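Lithostathine-1-alpha (Homo sapiens, PDB 1QDD) is a secreted C-type lectin-like protein that might inhibit spontaneous calcium carbonate precipitation and may be associated with regeneration of pancreas and brain. Local coordinates at residues Glu16-Asn19 against Tyr24-Tyr27; Ile78-Pro83 against Gln125-Val130; Arg87-Ser92 against Tyr114-Thr119. The protein carries 1 engineered substitution. One frame throughout, in Å; residues are numbered along the deposited sequence.

Read from the N terminus, the chain first closes a short hairpin: in interaction 1 the run 16-19 meets strand 24-33 after four intervening residues. That contact is complete before the other two begin, and it lies on the far side of the molecule's centre, about 21 and 22 Å from theirs, centre to centre. Interaction 2 then closes a long loop, from 78-83 to 125-130, and interaction 3, from 87-92 to 114-119, falls wholly within that loop. Their centres are 3 Å apart, and Asp82 and Arg87 join them by a salt bridge. Together they tie the two-stranded sheet 80-81/90-91 to strands 115-119 and 127-130 of the larger sheet, to which strand 24-33 of interaction 1 also belongs.

Interaction 1: residues Glu16-Asn19 against Tyr24-Tyr27; sequences EGTN and YCYY
Cys25 begins the close approach to the 16-19 run: its CA gives a CH...O contact of 3.4 Å to Asn19 O, and its CB lies beside Thr18 OG1. The sulfur is committed to a disulfide with Cys14, just upstream of this run, and Thr18 OG1 bonds to Pro15 O. Tyr26 forms the antiparallel, hydrogen-bonded pair with Asn19: Asn19 N gives a hydrogen bond of 2.9 Å to Tyr26 O, with the donor in the carbonyl plane, and Tyr26 N returns one of 2.9 Å to Asn19 O, with the donor tilted 24° from the plane of the Asn19 carbonyl. The same Asn19 O sits at the edge of the Tyr26 ring, 3.6 Å from CD1, while the far hydroxyl bonds to Glu58 on helix 56-68. At Tyr27, chi1 of 57° sets CG between the backbone N and carbonyl carbon; the side chains of Tyr27 and Thr18 lie side by side, pointing the same way, with Thr18 CG2 oblique to the ring, 3.7 Å from Tyr27 CD2. Two backbone bonds thus hold the start of this hairpin in the C-type lectin domain, the carbonyl of Asn19 receiving both N-H and C-H donors, and the nearby disulfide adds a covalent tie between incoming chain and strand.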
# COMPACT_ATOMS: atom_id res chain seq x y z
N GLU A 16 -9.44 16.09 -2.76
CA GLU A 16 -10.52 15.32 -3.37
C GLU A 16 -9.99 14.02 -3.97
O GLU A 16 -9.00 14.02 -4.69
CB GLU A 16 -11.26 16.10 -4.48
CG GLU A 16 -12.35 15.35 -5.21
CD GLU A 16 -12.79 15.88 -6.56
OE1 GLU A 16 -12.20 16.85 -7.07
OE2 GLU A 16 -13.74 15.31 -7.14
N GLY A 17 -10.68 12.92 -3.70
CA GLY A 17 -10.29 11.61 -4.21
C GLY A 17 -9.36 10.84 -3.29
O GLY A 17 -9.04 9.69 -3.56
N THR A 18 -8.89 11.48 -2.22
CA THR A 18 -7.99 10.83 -1.26
C THR A 18 -8.61 10.90 0.13
O THR A 18 -9.49 11.73 0.41
CB THR A 18 -6.56 11.39 -1.27
OG1 THR A 18 -6.50 12.65 -0.57
CG2 THR A 18 -5.97 11.56 -2.65
N ASN A 19 -8.24 9.97 1.00
CA ASN A 19 -8.83 9.84 2.33
C ASN A 19 -7.79 9.88 3.43
O ASN A 19 -6.73 9.25 3.34
CB ASN A 19 -9.59 8.51 2.40
CG ASN A 19 -10.91 8.51 1.66
OD1 ASN A 19 -10.95 8.48 0.44
ND2 ASN A 19 -12.02 8.54 2.40
N TYR A 24 -1.76 10.85 7.36
CA TYR A 24 -1.41 10.50 5.99
C TYR A 24 -2.69 10.48 5.15
O TYR A 24 -3.82 10.42 5.66
CB TYR A 24 -0.72 9.13 5.94
CG TYR A 24 0.72 9.16 6.40
CD1 TYR A 24 1.05 9.15 7.75
CD2 TYR A 24 1.75 9.17 5.48
CE1 TYR A 24 2.38 9.22 8.16
CE2 TYR A 24 3.08 9.21 5.86
CZ TYR A 24 3.37 9.24 7.21
OH TYR A 24 4.70 9.29 7.60
N CYS A 25 -2.52 10.57 3.83
CA CYS A 25 -3.59 10.51 2.84
C CYS A 25 -3.39 9.25 1.98
O CYS A 25 -2.26 8.88 1.68
CB CYS A 25 -3.63 11.74 1.95
SG CYS A 25 -3.75 13.32 2.81
N TYR A 26 -4.51 8.60 1.66
CA TYR A 26 -4.49 7.34 0.94
C TYR A 26 -5.45 7.31 -0.25
O TYR A 26 -6.51 7.94 -0.15
CB TYR A 26 -4.95 6.23 1.91
CG TYR A 26 -4.14 5.97 3.16
CD1 TYR A 26 -4.17 6.87 4.23
CD2 TYR A 26 -3.38 4.81 3.32
CE1 TYR A 26 -3.45 6.66 5.39
CE2 TYR A 26 -2.66 4.59 4.48
CZ TYR A 26 -2.70 5.51 5.51
OH TYR A 26 -2.01 5.32 6.69
N TYR A 27 -5.16 6.53 -1.28
CA TYR A 27 -6.12 6.36 -2.37
C TYR A 27 -5.88 5.05 -3.10
O TYR A 27 -4.76 4.55 -3.20
CB TYR A 27 -6.14 7.50 -3.38
CG TYR A 27 -4.83 7.80 -4.06
CD1 TYR A 27 -4.51 7.24 -5.28
CD2 TYR A 27 -3.89 8.64 -3.47
CE1 TYR A 27 -3.29 7.50 -5.90
CE2 TYR A 27 -2.69 8.92 -4.08
CZ TYR A 27 -2.40 8.35 -5.30
OH TYR A 27 -1.19 8.63 -5.92

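Interaction 2: residues Ile78-Pro83 against Gln125-Val130; sequences IGLHDP and QKWKDV
The two backbones stay well apart, Ile78 CA and Trp127 CA being 9.0 Å from each other, and side chains alone bridge the gap, with the first segment turning a corner at Gly79 between its two contacting residues. Trp127 receives both of them. Ile78 places CD1 over one face of the indole, 3.9 Å from the centroid of the five-membered ring and only 14° off its normal, a CH-pi contact; CD1 is 3.8 Å from Trp127 NE1. An extended chi2 of 173° carries this methyl out to the ring. Leu80 comes in obliquely at the six-membered ring, its CD2 3.7 Å from Trp127 CZ3, and each aliphatic chain crosses the tryptophan at about a right angle. Around them the core continues: Trp127 meets Trp102 edge-to-face and also packs on Val116 and Leu118 of strand 115-119, which lies between Ile78 and strand 127-130 in the sheet. One buried tryptophan thereby packs strand 80-81, which follows the corner at Gly79, onto the core sheet of the C-type lectin domain. All three contacting residues are buried and no polar bond joins the segments, so cohesion probably comes from dispersion, the CH-pi contact and the exclusion of water.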
# COMPACT_ATOMS: atom_id res chain seq x y z
N ILE A 78 0.52 -3.77 -2.49
CA ILE A 78 1.02 -3.03 -1.33
C ILE A 78 2.54 -2.93 -1.50
O ILE A 78 3.13 -3.59 -2.35
CB ILE A 78 0.57 -3.54 0.02
CG1 ILE A 78 1.10 -4.96 0.31
CG2 ILE A 78 -0.95 -3.51 0.14
CD1 ILE A 78 0.83 -5.45 1.71
N GLY A 79 3.20 -2.11 -0.67
CA GLY A 79 4.62 -1.84 -0.82
C GLY A 79 5.66 -2.83 -0.35
O GLY A 79 6.83 -2.41 -0.23
N LEU A 80 5.32 -4.05 -0.03
CA LEU A 80 6.26 -5.03 0.51
C LEU A 80 6.89 -5.86 -0.59
O LEU A 80 6.18 -6.32 -1.51
CB LEU A 80 5.58 -5.91 1.56
CG LEU A 80 6.49 -6.63 2.56
CD1 LEU A 80 7.07 -5.68 3.60
CD2 LEU A 80 5.74 -7.74 3.29
N HIS A 81 8.21 -6.06 -0.54
CA HIS A 81 8.91 -6.84 -1.56
C HIS A 81 10.16 -7.47 -0.97
O HIS A 81 10.60 -7.09 0.13
CB HIS A 81 9.20 -6.03 -2.81
CG HIS A 81 10.22 -4.95 -2.67
ND1 HIS A 81 11.22 -4.77 -3.61
CD2 HIS A 81 10.40 -3.98 -1.75
CE1 HIS A 81 11.97 -3.75 -3.25
NE2 HIS A 81 11.52 -3.25 -2.12
N ASP A 82 10.74 -8.43 -1.66
CA ASP A 82 11.94 -9.19 -1.27
C ASP A 82 13.01 -8.87 -2.30
O ASP A 82 13.17 -9.61 -3.29
CB ASP A 82 11.57 -10.67 -1.25
CG ASP A 82 12.69 -11.65 -0.92
OD1 ASP A 82 13.77 -11.16 -0.53
OD2 ASP A 82 12.48 -12.87 -1.08
N PRO A 83 13.73 -7.76 -2.14
CA PRO A 83 14.65 -7.30 -3.16
C PRO A 83 15.86 -8.16 -3.46
O PRO A 83 16.29 -8.13 -4.63
CB PRO A 83 15.07 -5.91 -2.69
CG PRO A 83 14.82 -5.90 -1.22
CD PRO A 83 13.65 -6.82 -0.99
N GLN A 125 -7.61 -8.33 3.70
CA GLN A 125 -6.93 -8.27 4.98
C GLN A 125 -5.68 -9.14 5.03
O GLN A 125 -4.87 -8.90 5.95
CB GLN A 125 -7.87 -8.72 6.11
CG GLN A 125 -9.01 -7.74 6.36
CD GLN A 125 -9.82 -8.16 7.58
OE1 GLN A 125 -9.25 -8.51 8.62
NE2 GLN A 125 -11.14 -8.16 7.45
N LYS A 126 -5.52 -10.11 4.16
CA LYS A 126 -4.36 -11.00 4.17
C LYS A 126 -3.54 -10.87 2.89
O LYS A 126 -4.00 -10.37 1.87
CB LYS A 126 -4.75 -12.46 4.38
CG LYS A 126 -5.57 -12.79 5.62
CD LYS A 126 -4.72 -12.90 6.86
CE LYS A 126 -5.52 -13.35 8.08
NZ LYS A 126 -4.74 -13.10 9.33
N TRP A 127 -2.28 -11.25 2.97
CA TRP A 127 -1.25 -11.04 1.99
C TRP A 127 -0.82 -12.31 1.25
O TRP A 127 -0.75 -13.39 1.85
CB TRP A 127 -0.00 -10.50 2.70
CG TRP A 127 -0.15 -9.25 3.51
CD1 TRP A 127 -1.21 -8.42 3.60
CD2 TRP A 127 0.86 -8.68 4.38
NE1 TRP A 127 -0.96 -7.36 4.46
CE2 TRP A 127 0.31 -7.51 4.94
CE3 TRP A 127 2.16 -9.06 4.71
CZ2 TRP A 127 1.04 -6.72 5.83
CZ3 TRP A 127 2.87 -8.27 5.59
CH2 TRP A 127 2.30 -7.12 6.14
N LYS A 128 -0.45 -12.16 -0.01
CA LYS A 128 0.09 -13.26 -0.82
C LYS A 128 1.30 -12.76 -1.59
O LYS A 128 1.29 -11.66 -2.12
CB LYS A 128 -0.99 -13.73 -1.79
CG LYS A 128 -0.67 -14.79 -2.81
CD LYS A 128 -1.98 -15.24 -3.44
CE LYS A 128 -2.40 -14.44 -4.65
NZ LYS A 128 -3.43 -15.24 -5.40
N ASP A 129 2.35 -13.58 -1.68
CA ASP A 129 3.52 -13.33 -2.51
C ASP A 129 3.26 -13.73 -3.96
O ASP A 129 2.79 -14.86 -4.18
CB ASP A 129 4.76 -14.05 -1.98
CG ASP A 129 4.64 -15.55 -1.82
OD1 ASP A 129 3.67 -15.99 -1.19
OD2 ASP A 129 5.53 -16.30 -2.32
N VAL A 130 3.54 -12.89 -4.91
CA VAL A 130 3.28 -13.11 -6.34
C VAL A 130 4.41 -12.54 -7.18
O VAL A 130 5.22 -11.75 -6.67
CB VAL A 130 1.96 -12.41 -6.76
CG1 VAL A 130 0.71 -13.07 -6.22
CG2 VAL A 130 1.98 -10.94 -6.33

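Interaction 3: residues Arg87-Ser92 against Tyr114-Thr119; sequences RAWHWS and YCVSLT. Engineered in segment 87-92: Ala88 (natural residue Arg).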
# COMPACT_ATOMS: atom_id res chain seq x y z
N ARG A 87 14.15 -13.93 0.92
CA ARG A 87 13.06 -13.94 1.89
C ARG A 87 13.30 -13.00 3.06
O ARG A 87 12.95 -13.24 4.21
CB ARG A 87 12.74 -15.38 2.28
CG ARG A 87 11.64 -15.96 1.45
CD ARG A 87 11.96 -16.21 -0.03
NE ARG A 87 10.57 -16.52 -0.40
CZ ARG A 87 9.72 -15.70 -0.99
NH1 ARG A 87 10.13 -14.54 -1.49
NH2 ARG A 87 8.47 -16.07 -1.22
N ALA A 88 13.85 -11.83 2.75
CA ALA A 88 14.02 -10.72 3.69
C ALA A 88 13.19 -9.53 3.17
O ALA A 88 13.53 -8.92 2.16
CB ALA A 88 15.47 -10.33 3.85
N TRP A 89 12.06 -9.26 3.83
CA TRP A 89 11.06 -8.34 3.32
C TRP A 89 11.27 -6.91 3.73
O TRP A 89 11.68 -6.59 4.86
CB TRP A 89 9.65 -8.81 3.77
CG TRP A 89 9.34 -10.20 3.32
CD1 TRP A 89 9.56 -11.35 4.02
CD2 TRP A 89 8.82 -10.60 2.05
NE1 TRP A 89 9.21 -12.44 3.26
CE2 TRP A 89 8.77 -12.01 2.04
CE3 TRP A 89 8.43 -9.92 0.90
CZ2 TRP A 89 8.31 -12.73 0.94
CZ3 TRP A 89 7.97 -10.63 -0.20
CH2 TRP A 89 7.92 -12.03 -0.16
N HIS A 90 11.04 -5.96 2.82
CA HIS A 90 11.17 -4.54 3.08
C HIS A 90 10.02 -3.74 2.49
O HIS A 90 9.47 -4.10 1.43
CB HIS A 90 12.44 -3.95 2.42
CG HIS A 90 13.72 -4.47 2.99
ND1 HIS A 90 14.40 -3.84 4.01
CD2 HIS A 90 14.43 -5.58 2.68
CE1 HIS A 90 15.49 -4.55 4.30
NE2 HIS A 90 15.52 -5.60 3.52
N TRP A 91 9.65 -2.64 3.11
CA TRP A 91 8.65 -1.70 2.60
C TRP A 91 9.37 -0.74 1.67
O TRP A 91 10.47 -0.24 1.99
CB TRP A 91 7.97 -0.89 3.71
CG TRP A 91 7.03 -1.67 4.56
CD1 TRP A 91 7.23 -2.03 5.87
CD2 TRP A 91 5.78 -2.26 4.19
NE1 TRP A 91 6.17 -2.79 6.33
CE2 TRP A 91 5.26 -2.94 5.30
CE3 TRP A 91 5.02 -2.25 3.01
CZ2 TRP A 91 4.07 -3.66 5.27
CZ3 TRP A 91 3.83 -2.97 2.97
CH2 TRP A 91 3.37 -3.65 4.09
N SER A 92 8.80 -0.38 0.53
CA SER A 92 9.41 0.57 -0.41
C SER A 92 9.61 1.92 0.23
O SER A 92 10.55 2.65 -0.18
CB SER A 92 8.59 0.67 -1.70
OG SER A 92 7.32 1.23 -1.49
N TYR A 114 8.05 -12.46 -5.23
CA TYR A 114 8.93 -11.46 -4.61
C TYR A 114 8.25 -10.13 -4.33
O TYR A 114 8.90 -9.20 -3.81
CB TYR A 114 10.23 -11.33 -5.43
CG TYR A 114 10.97 -12.66 -5.56
CD1 TYR A 114 11.06 -13.30 -6.79
CD2 TYR A 114 11.53 -13.28 -4.45
CE1 TYR A 114 11.71 -14.52 -6.91
CE2 TYR A 114 12.17 -14.50 -4.57
CZ TYR A 114 12.25 -15.11 -5.80
OH TYR A 114 12.90 -16.33 -5.90
N CYS A 115 6.98 -9.95 -4.64
CA CYS A 115 6.19 -8.75 -4.40
C CYS A 115 4.90 -9.19 -3.73
O CYS A 115 4.53 -10.38 -3.82
CB CYS A 115 5.91 -7.96 -5.67
SG CYS A 115 7.37 -7.07 -6.30
N VAL A 116 4.21 -8.33 -2.99
CA VAL A 116 3.05 -8.70 -2.19
C VAL A 116 1.75 -7.98 -2.55
O VAL A 116 1.72 -6.76 -2.76
CB VAL A 116 3.37 -8.47 -0.70
CG1 VAL A 116 2.21 -8.88 0.21
CG2 VAL A 116 4.62 -9.24 -0.30
N SER A 117 0.67 -8.77 -2.63
CA SER A 117 -0.66 -8.23 -2.87
C SER A 117 -1.63 -8.59 -1.75
O SER A 117 -1.49 -9.62 -1.06
CB SER A 117 -1.21 -8.75 -4.19
OG SER A 117 -1.39 -10.15 -4.18
N LEU A 118 -2.69 -7.80 -1.61
CA LEU A 118 -3.86 -8.09 -0.79
C LEU A 118 -4.89 -8.90 -1.61
O LEU A 118 -5.07 -8.60 -2.79
CB LEU A 118 -4.55 -6.80 -0.35
CG LEU A 118 -3.72 -5.81 0.47
CD1 LEU A 118 -4.44 -4.47 0.60
CD2 LEU A 118 -3.37 -6.37 1.84
N THR A 119 -5.55 -9.85 -0.99
CA THR A 119 -6.46 -10.74 -1.72
C THR A 119 -7.92 -10.46 -1.39
O THR A 119 -8.33 -10.32 -0.24
CB THR A 119 -6.10 -12.22 -1.46
OG1 THR A 119 -6.23 -12.49 -0.07
CG2 THR A 119 -4.68 -12.55 -1.90
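A charged group meets an aromatic ring where the side chains of Arg87 and Tyr114 cross at about a right angle. Arg87 NH1 comes within 3.5 Å of Tyr114 CD2 and 3.7 Å of Tyr114 CE2 in a van der Waals contact, with the guanidinium and ring planes 80° apart, so the two groups do not stack. The arginine chain, bent at its chi2 of 68°, brings this group to the ring. What fixes the guanidinium is its set of acceptors: NH1 pairs with Asp82 in a salt bridge and bonds to Gly113 O, while NH2 pairs with Asp129 and bonds to Ser108 O. The buried carboxylates of Asp82 and Asp129 are probably compensated by the guanidinium they share.

Apolar packing comes from Trp89 and Val116. The indole meets the valine obliquely, Trp89 CZ3 being 3.6 Å from Val116 CG2. Val116 turns CG2 to the tryptophan because CG1 lies opposite the backbone N, at chi1 -178°. Set apart from this is a looser contact of Trp89 CZ3 with a backbone oxygen, Tyr114 O.

At the start of the strand, Tyr114 and Cys115 both face Val130 in a classic beta bulge. A long loop region bound back onto the core sheet, with a disulfide from Cys115, the first residue of strand 115-119, to Cys132 in the loop after strand 127-130, is characteristic of the C-type lectin fold.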